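Local coordinates for protein choline kinase (Cryptosporidium parvum, PDB 3MES) that probably phosphorylates choline and ethanolamine, and binds ADP in a cleft between its two lobes, at residues E150-L162 and E271-M283. Numbering follows the deposited sequence.
Sequences EFIDGEPLTTKQL and ENNLLQTQNNIRM. With MG (magnesium ion), chain M; ADP (adenosine-5'-diphosphate), chain I; PT3 (N-propyl-tartramic acid), chain L.
Leu275 packs against Ile152, in the linker that holds the adenine of ADP. Leu275 CB meets Ile152 CG2; beyond CG the branches part, Leu275 CD1 lying 3.4 Å from Ile152 O and 3.5 Å from Ile152 CG2, Leu275 CD2 against Pro156 CA. A forked apolar side chain suits this place, since one branch backs the hinge and the other the next strand. Ile152 serves two sides: its backbone N donates to ADP N1 over 2.8 Å, while CG2, anti to that N, faces Leu275 and Thr277. Glu150 O accepts from ADP N6, and one face of the Phe151 ring covers adenine C2.

Strand 155-156 pairs antiparallel with 274-276. Gln276 N gives Glu155 O a nearly straight bond of 2.7 Å, arriving above the carbonyl plane, and Leu157 N binds Leu274 O at 2.9 Å. Pro156, without an N-H, fits the non-hydrogen-bonded position; its CA-H points at Leu274 O instead. Leu157, buried and aptly apolar, sets CD1 3.4 Å from Leu274 CB and also touches Ile167 of helix 165-179.

Glu271, long enough to run past Leu157 O and bent at chi2 (-81°), brings its carboxylate to a magnesium well away from ADP: OE2 at 2.4 Å and OE1, more loosely, at 2.7 Å, beside the backbone oxygens of Glu304 and Tyr307. Thr159 OG1, bonded to Asp308, stands beside OE1. An adenine-binding linker running into strand 155-156, paired with hairpin 274-276/281-283, is characteristic of the kinase-like fold of choline kinases.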
loop_
_atom_site.group_PDB
_atom_site.type_symbol
_atom_site.label_atom_id
_atom_site.label_comp_id
_atom_site.label_asym_id
_atom_site.label_seq_id
_atom_site.Cartn_x
_atom_site.Cartn_y
_atom_site.Cartn_z
ATOM N N GLU B 150 19.946 7.527 -1.907
ATOM C CA GLU B 150 19.552 6.255 -1.334
ATOM C C GLU B 150 19.175 5.310 -2.468
ATOM O O GLU B 150 18.424 5.685 -3.373
ATOM C CB GLU B 150 18.354 6.459 -0.408
ATOM C CG GLU B 150 17.560 5.205 -0.120
ATOM C CD GLU B 150 16.280 5.494 0.642
ATOM O OE1 GLU B 150 15.813 6.654 0.616
ATOM O OE2 GLU B 150 15.739 4.557 1.265
ATOM N N PHE B 151 19.701 4.090 -2.436
ATOM C CA PHE B 151 19.338 3.110 -3.448
ATOM C C PHE B 151 18.036 2.406 -3.081
ATOM O O PHE B 151 17.983 1.641 -2.119
ATOM C CB PHE B 151 20.453 2.082 -3.659
ATOM C CG PHE B 151 20.133 1.062 -4.717
ATOM C CD1 PHE B 151 20.362 1.337 -6.055
ATOM C CD2 PHE B 151 19.588 -0.165 -4.375
ATOM C CE1 PHE B 151 20.063 0.405 -7.033
ATOM C CE2 PHE B 151 19.287 -1.102 -5.348
ATOM C CZ PHE B 151 19.525 -0.815 -6.680
ATOM N N ILE B 152 16.989 2.680 -3.852
ATOM C CA ILE B 152 15.708 2.009 -3.681
ATOM C C ILE B 152 15.791 0.607 -4.270
ATOM O O ILE B 152 15.697 0.430 -5.483
ATOM C CB ILE B 152 14.581 2.779 -4.392
ATOM C CG1 ILE B 152 14.558 4.240 -3.928
ATOM C CG2 ILE B 152 13.237 2.092 -4.173
ATOM C CD1 ILE B 152 14.600 4.418 -2.419
ATOM N N ASP B 153 15.976 -0.392 -3.414
ATOM C CA ASP B 153 16.154 -1.758 -3.896
ATOM C C ASP B 153 14.829 -2.502 -3.990
ATOM O O ASP B 153 14.232 -2.872 -2.981
ATOM C CB ASP B 153 17.155 -2.532 -3.028
ATOM C CG ASP B 153 16.608 -2.857 -1.655
ATOM O OD1 ASP B 153 15.965 -1.975 -1.045
ATOM O OD2 ASP B 153 16.825 -3.993 -1.180
ATOM N N GLY B 154 14.381 -2.713 -5.221
ATOM C CA GLY B 154 13.150 -3.439 -5.495
ATOM C C GLY B 154 13.025 -3.663 -6.988
ATOM O O GLY B 154 13.815 -3.138 -7.767
ATOM N N GLU B 155 12.035 -4.449 -7.388
ATOM C CA GLU B 155 11.815 -4.733 -8.799
ATOM C C GLU B 155 10.762 -3.809 -9.390
ATOM O O GLU B 155 9.706 -3.601 -8.789
ATOM C CB GLU B 155 11.405 -6.195 -8.991
ATOM C CG GLU B 155 12.578 -7.156 -8.977
ATOM C CD GLU B 155 13.546 -6.882 -10.110
ATOM O OE1 GLU B 155 13.141 -7.019 -11.286
ATOM O OE2 GLU B 155 14.709 -6.525 -9.826
ATOM N N PRO B 156 11.044 -3.250 -10.576
ATOM C CA PRO B 156 10.090 -2.373 -11.240
ATOM C C PRO B 156 8.862 -3.159 -11.676
ATOM O O PRO B 156 8.996 -4.252 -12.217
ATOM C CB PRO B 156 10.862 -1.882 -12.467
ATOM C CG PRO B 156 11.855 -2.958 -12.740
ATOM C CD PRO B 156 12.241 -3.501 -11.398
ATOM N N LEU B 157 7.679 -2.609 -11.431
ATOM C CA LEU B 157 6.441 -3.256 -11.852
ATOM C C LEU B 157 6.496 -3.584 -13.338
ATOM O O LEU B 157 7.210 -2.934 -14.098
ATOM C CB LEU B 157 5.240 -2.354 -11.570
ATOM C CG LEU B 157 4.938 -2.043 -10.103
ATOM C CD1 LEU B 157 3.907 -0.928 -9.992
ATOM C CD2 LEU B 157 4.470 -3.292 -9.371
ATOM N N THR B 158 5.751 -4.602 -13.749
ATOM C CA THR B 158 5.630 -4.917 -15.166
ATOM C C THR B 158 4.358 -4.299 -15.713
ATOM O O THR B 158 3.457 -3.940 -14.957
ATOM C CB THR B 158 5.591 -6.432 -15.421
ATOM O OG1 THR B 158 4.473 -7.005 -14.731
ATOM C CG2 THR B 158 6.874 -7.088 -14.938
ATOM N N THR B 159 4.279 -4.182 -17.033
ATOM C CA THR B 159 3.096 -3.619 -17.667
ATOM C C THR B 159 1.837 -4.409 -17.309
ATOM O O THR B 159 0.765 -3.832 -17.128
ATOM C CB THR B 159 3.251 -3.555 -19.195
ATOM O OG1 THR B 159 4.495 -2.923 -19.522
ATOM C CG2 THR B 159 2.102 -2.764 -19.815
ATOM N N LYS B 160 1.970 -5.727 -17.204
ATOM C CA LYS B 160 0.827 -6.579 -16.888
ATOM C C LYS B 160 0.391 -6.423 -15.437
ATOM O O LYS B 160 -0.804 -6.424 -15.134
ATOM C CB LYS B 160 1.142 -8.043 -17.199
ATOM C CG LYS B 160 1.263 -8.322 -18.688
ATOM C CD LYS B 160 1.878 -9.682 -18.974
ATOM C CE LYS B 160 2.024 -9.896 -20.479
ATOM N NZ LYS B 160 2.760 -11.147 -20.811
ATOM N N GLN B 161 1.362 -6.279 -14.543
ATOM C CA GLN B 161 1.072 -6.167 -13.119
ATOM C C GLN B 161 0.166 -4.984 -12.806
ATOM O O GLN B 161 -0.516 -4.969 -11.782
ATOM C CB GLN B 161 2.365 -6.066 -12.313
ATOM C CG GLN B 161 3.128 -7.372 -12.198
ATOM C CD GLN B 161 4.341 -7.238 -11.305
ATOM O OE1 GLN B 161 5.186 -6.371 -11.517
ATOM N NE2 GLN B 161 4.430 -8.093 -10.294
ATOM N N LEU B 162 0.164 -3.989 -13.686
ATOM C CA LEU B 162 -0.706 -2.835 -13.509
ATOM C C LEU B 162 -2.173 -3.255 -13.480
ATOM O O LEU B 162 -2.998 -2.606 -12.835
ATOM C CB LEU B 162 -0.472 -1.800 -14.612
ATOM C CG LEU B 162 0.946 -1.230 -14.720
ATOM C CD1 LEU B 162 0.938 0.080 -15.500
ATOM C CD2 LEU B 162 1.554 -1.028 -13.341
ATOM N N GLU B 271 5.310 2.053 -15.297
ATOM C CA GLU B 271 5.630 0.887 -14.472
ATOM C C GLU B 271 7.105 0.792 -14.069
ATOM O O GLU B 271 7.428 0.359 -12.964
ATOM C CB GLU B 271 5.171 -0.412 -15.144
ATOM C CG GLU B 271 5.860 -0.728 -16.462
ATOM C CD GLU B 271 5.261 0.029 -17.628
ATOM O OE1 GLU B 271 5.769 -0.124 -18.758
ATOM O OE2 GLU B 271 4.283 0.777 -17.416
ATOM N N ASN B 272 7.996 1.195 -14.965
ATOM C CA ASN B 272 9.426 1.153 -14.671
ATOM C C ASN B 272 9.853 2.201 -13.647
ATOM O O ASN B 272 10.982 2.177 -13.155
ATOM C CB ASN B 272 10.245 1.277 -15.955
ATOM C CG ASN B 272 10.130 0.049 -16.833
ATOM O OD1 ASN B 272 10.449 -1.060 -16.409
ATOM N ND2 ASN B 272 9.667 0.239 -18.066
ATOM N N ASN B 273 8.942 3.115 -13.324
ATOM C CA ASN B 273 9.209 4.126 -12.306
ATOM C C ASN B 273 8.501 3.817 -10.991
ATOM O O ASN B 273 8.423 4.658 -10.091
ATOM C CB ASN B 273 8.839 5.518 -12.816
ATOM C CG ASN B 273 9.866 6.065 -13.781
ATOM O OD1 ASN B 273 11.018 5.634 -13.778
ATOM N ND2 ASN B 273 9.458 7.016 -14.614
ATOM N N LEU B 274 7.991 2.595 -10.894
ATOM C CA LEU B 274 7.381 2.106 -9.669
ATOM C C LEU B 274 8.120 0.856 -9.208
ATOM O O LEU B 274 7.968 -0.216 -9.794
ATOM C CB LEU B 274 5.900 1.792 -9.898
ATOM C CG LEU B 274 5.009 2.993 -10.225
ATOM C CD1 LEU B 274 3.733 2.555 -10.939
ATOM C CD2 LEU B 274 4.693 3.794 -8.963
ATOM N N LEU B 275 8.928 1.003 -8.163
ATOM C CA LEU B 275 9.707 -0.113 -7.640
ATOM C C LEU B 275 8.968 -0.823 -6.510
ATOM O O LEU B 275 8.515 -0.193 -5.555
ATOM C CB LEU B 275 11.074 0.367 -7.150
ATOM C CG LEU B 275 11.898 1.178 -8.149
ATOM C CD1 LEU B 275 13.286 1.482 -7.591
ATOM C CD2 LEU B 275 11.997 0.441 -9.475
ATOM N N GLN B 276 8.846 -2.139 -6.626
ATOM C CA GLN B 276 8.174 -2.928 -5.605
ATOM C C GLN B 276 9.163 -3.376 -4.538
ATOM O O GLN B 276 9.862 -4.372 -4.707
ATOM C CB GLN B 276 7.487 -4.145 -6.227
ATOM C CG GLN B 276 6.997 -5.153 -5.205
ATOM C CD GLN B 276 5.753 -4.689 -4.475
ATOM O OE1 GLN B 276 5.749 -4.555 -3.252
ATOM N NE2 GLN B 276 4.687 -4.440 -5.226
ATOM N N THR B 277 9.226 -2.628 -3.442
ATOM C CA THR B 277 10.100 -2.983 -2.336
ATOM C C THR B 277 9.431 -4.054 -1.482
ATOM O O THR B 277 8.389 -4.592 -1.855
ATOM C CB THR B 277 10.455 -1.758 -1.469
ATOM O OG1 THR B 277 9.331 -1.392 -0.657
ATOM C CG2 THR B 277 10.843 -0.582 -2.352
ATOM N N GLN B 278 10.035 -4.365 -0.342
ATOM C CA GLN B 278 9.499 -5.381 0.555
ATOM C C GLN B 278 8.093 -5.030 1.036
ATOM O O GLN B 278 7.160 -5.819 0.889
ATOM C CB GLN B 278 10.428 -5.575 1.758
ATOM C CG GLN B 278 9.903 -6.554 2.798
ATOM C CD GLN B 278 9.837 -7.979 2.278
ATOM O OE1 GLN B 278 8.759 -8.563 2.173
ATOM N NE2 GLN B 278 10.992 -8.544 1.944
ATOM N N ASN B 279 7.947 -3.834 1.599
ATOM C CA ASN B 279 6.701 -3.444 2.252
ATOM C C ASN B 279 5.852 -2.442 1.478
ATOM O O ASN B 279 4.770 -2.066 1.928
ATOM C CB ASN B 279 6.994 -2.892 3.646
ATOM C CG ASN B 279 7.647 -3.916 4.546
ATOM O OD1 ASN B 279 8.830 -3.812 4.867
ATOM N ND2 ASN B 279 6.881 -4.928 4.944
ATOM N N ASN B 280 6.331 -2.006 0.319
ATOM C CA ASN B 280 5.569 -1.040 -0.464
ATOM C C ASN B 280 6.105 -0.813 -1.869
ATOM O O ASN B 280 7.177 -1.301 -2.231
ATOM C CB ASN B 280 5.476 0.299 0.276
ATOM C CG ASN B 280 6.840 0.907 0.556
ATOM O OD1 ASN B 280 7.209 1.929 -0.026
ATOM N ND2 ASN B 280 7.600 0.275 1.442
ATOM N N ILE B 281 5.334 -0.071 -2.656
ATOM C CA ILE B 281 5.767 0.373 -3.971
ATOM C C ILE B 281 6.245 1.816 -3.855
ATOM O O ILE B 281 5.618 2.632 -3.179
ATOM C CB ILE B 281 4.618 0.308 -4.993
ATOM C CG1 ILE B 281 3.958 -1.073 -4.975
ATOM C CG2 ILE B 281 5.126 0.647 -6.387
ATOM C CD1 ILE B 281 2.734 -1.180 -5.860
ATOM N N ARG B 282 7.361 2.130 -4.503
ATOM C CA ARG B 282 7.893 3.486 -4.451
ATOM C C ARG B 282 8.012 4.114 -5.830
ATOM O O ARG B 282 8.299 3.430 -6.813
ATOM C CB ARG B 282 9.245 3.513 -3.734
ATOM C CG ARG B 282 9.172 3.041 -2.299
ATOM C CD ARG B 282 10.201 3.744 -1.445
ATOM N NE ARG B 282 9.965 5.183 -1.379
ATOM C CZ ARG B 282 10.757 6.033 -0.733
ATOM N NH1 ARG B 282 11.834 5.581 -0.101
ATOM N NH2 ARG B 282 10.476 7.330 -0.718
ATOM N N MET B 283 7.786 5.421 -5.892
ATOM C CA MET B 283 7.881 6.163 -7.142
ATOM C C MET B 283 9.289 6.715 -7.332
ATOM O O MET B 283 9.928 7.149 -6.374
ATOM C CB MET B 283 6.877 7.321 -7.153
ATOM C CG MET B 283 5.425 6.907 -6.944
ATOM S SD MET B 283 4.327 8.328 -6.751
ATOM C CE MET B 283 4.972 9.061 -5.249
HETATM MG MG MG M . 3.671 1.238 -19.659
HETATM P PB ADP I . 18.084 9.553 -16.542
HETATM O O1B ADP I . 19.349 9.394 -17.353
HETATM O O2B ADP I . 18.128 10.666 -15.525
HETATM O O3B ADP I . 16.818 9.499 -17.367
HETATM P PA ADP I . 16.828 7.813 -14.692
HETATM O O1A ADP I . 15.536 7.892 -15.469
HETATM O O2A ADP I . 16.978 8.546 -13.384
HETATM O O3A ADP I . 18.059 8.216 -15.651
HETATM O "O5'" ADP I . 17.165 6.261 -14.455
HETATM C "C5'" ADP I . 16.748 5.604 -13.269
HETATM C "C4'" ADP I . 16.722 4.115 -13.556
HETATM O "O4'" ADP I . 17.812 3.495 -12.879
HETATM C "C3'" ADP I . 15.443 3.500 -13.017
HETATM O "O3'" ADP I . 14.725 2.869 -14.076
HETATM C "C2'" ADP I . 15.886 2.481 -11.992
HETATM O "O2'" ADP I . 15.793 1.173 -12.560
HETATM C "C1'" ADP I . 17.336 2.833 -11.711
HETATM N N9 ADP I . 17.400 3.794 -10.586
HETATM C C8 ADP I . 17.521 5.131 -10.701
HETATM N N7 ADP I . 17.554 5.730 -9.483
HETATM C C5 ADP I . 17.452 4.757 -8.558
HETATM C C6 ADP I . 17.422 4.695 -7.078
HETATM N N6 ADP I . 17.510 5.822 -6.331
HETATM N N1 ADP I . 17.305 3.476 -6.503
HETATM C C2 ADP I . 17.216 2.351 -7.239
HETATM N N3 ADP I . 17.239 2.330 -8.583
HETATM C C4 ADP I . 17.351 3.482 -9.289
HETATM O O1 PT3 L . 13.089 9.052 -17.254
HETATM O O11 PT3 L . 14.247 9.913 -18.958
HETATM C C1 PT3 L . 13.515 9.047 -18.430
HETATM C C2 PT3 L . 13.076 7.877 -19.304
HETATM O O2 PT3 L . 13.697 7.943 -20.591
HETATM C C3 PT3 L . 11.559 7.950 -19.448
HETATM O O3 PT3 L . 11.197 8.050 -20.826
HETATM C C4 PT3 L . 10.980 6.683 -18.837
HETATM O O41 PT3 L . 9.904 6.707 -18.243
HETATM N N4 PT3 L . 11.747 5.605 -18.976
HETATM C C41 PT3 L . 11.360 4.294 -18.434
HETATM C C42 PT3 L . 12.195 3.193 -19.091
HETATM C C43 PT3 L . 11.298 2.190 -19.819
#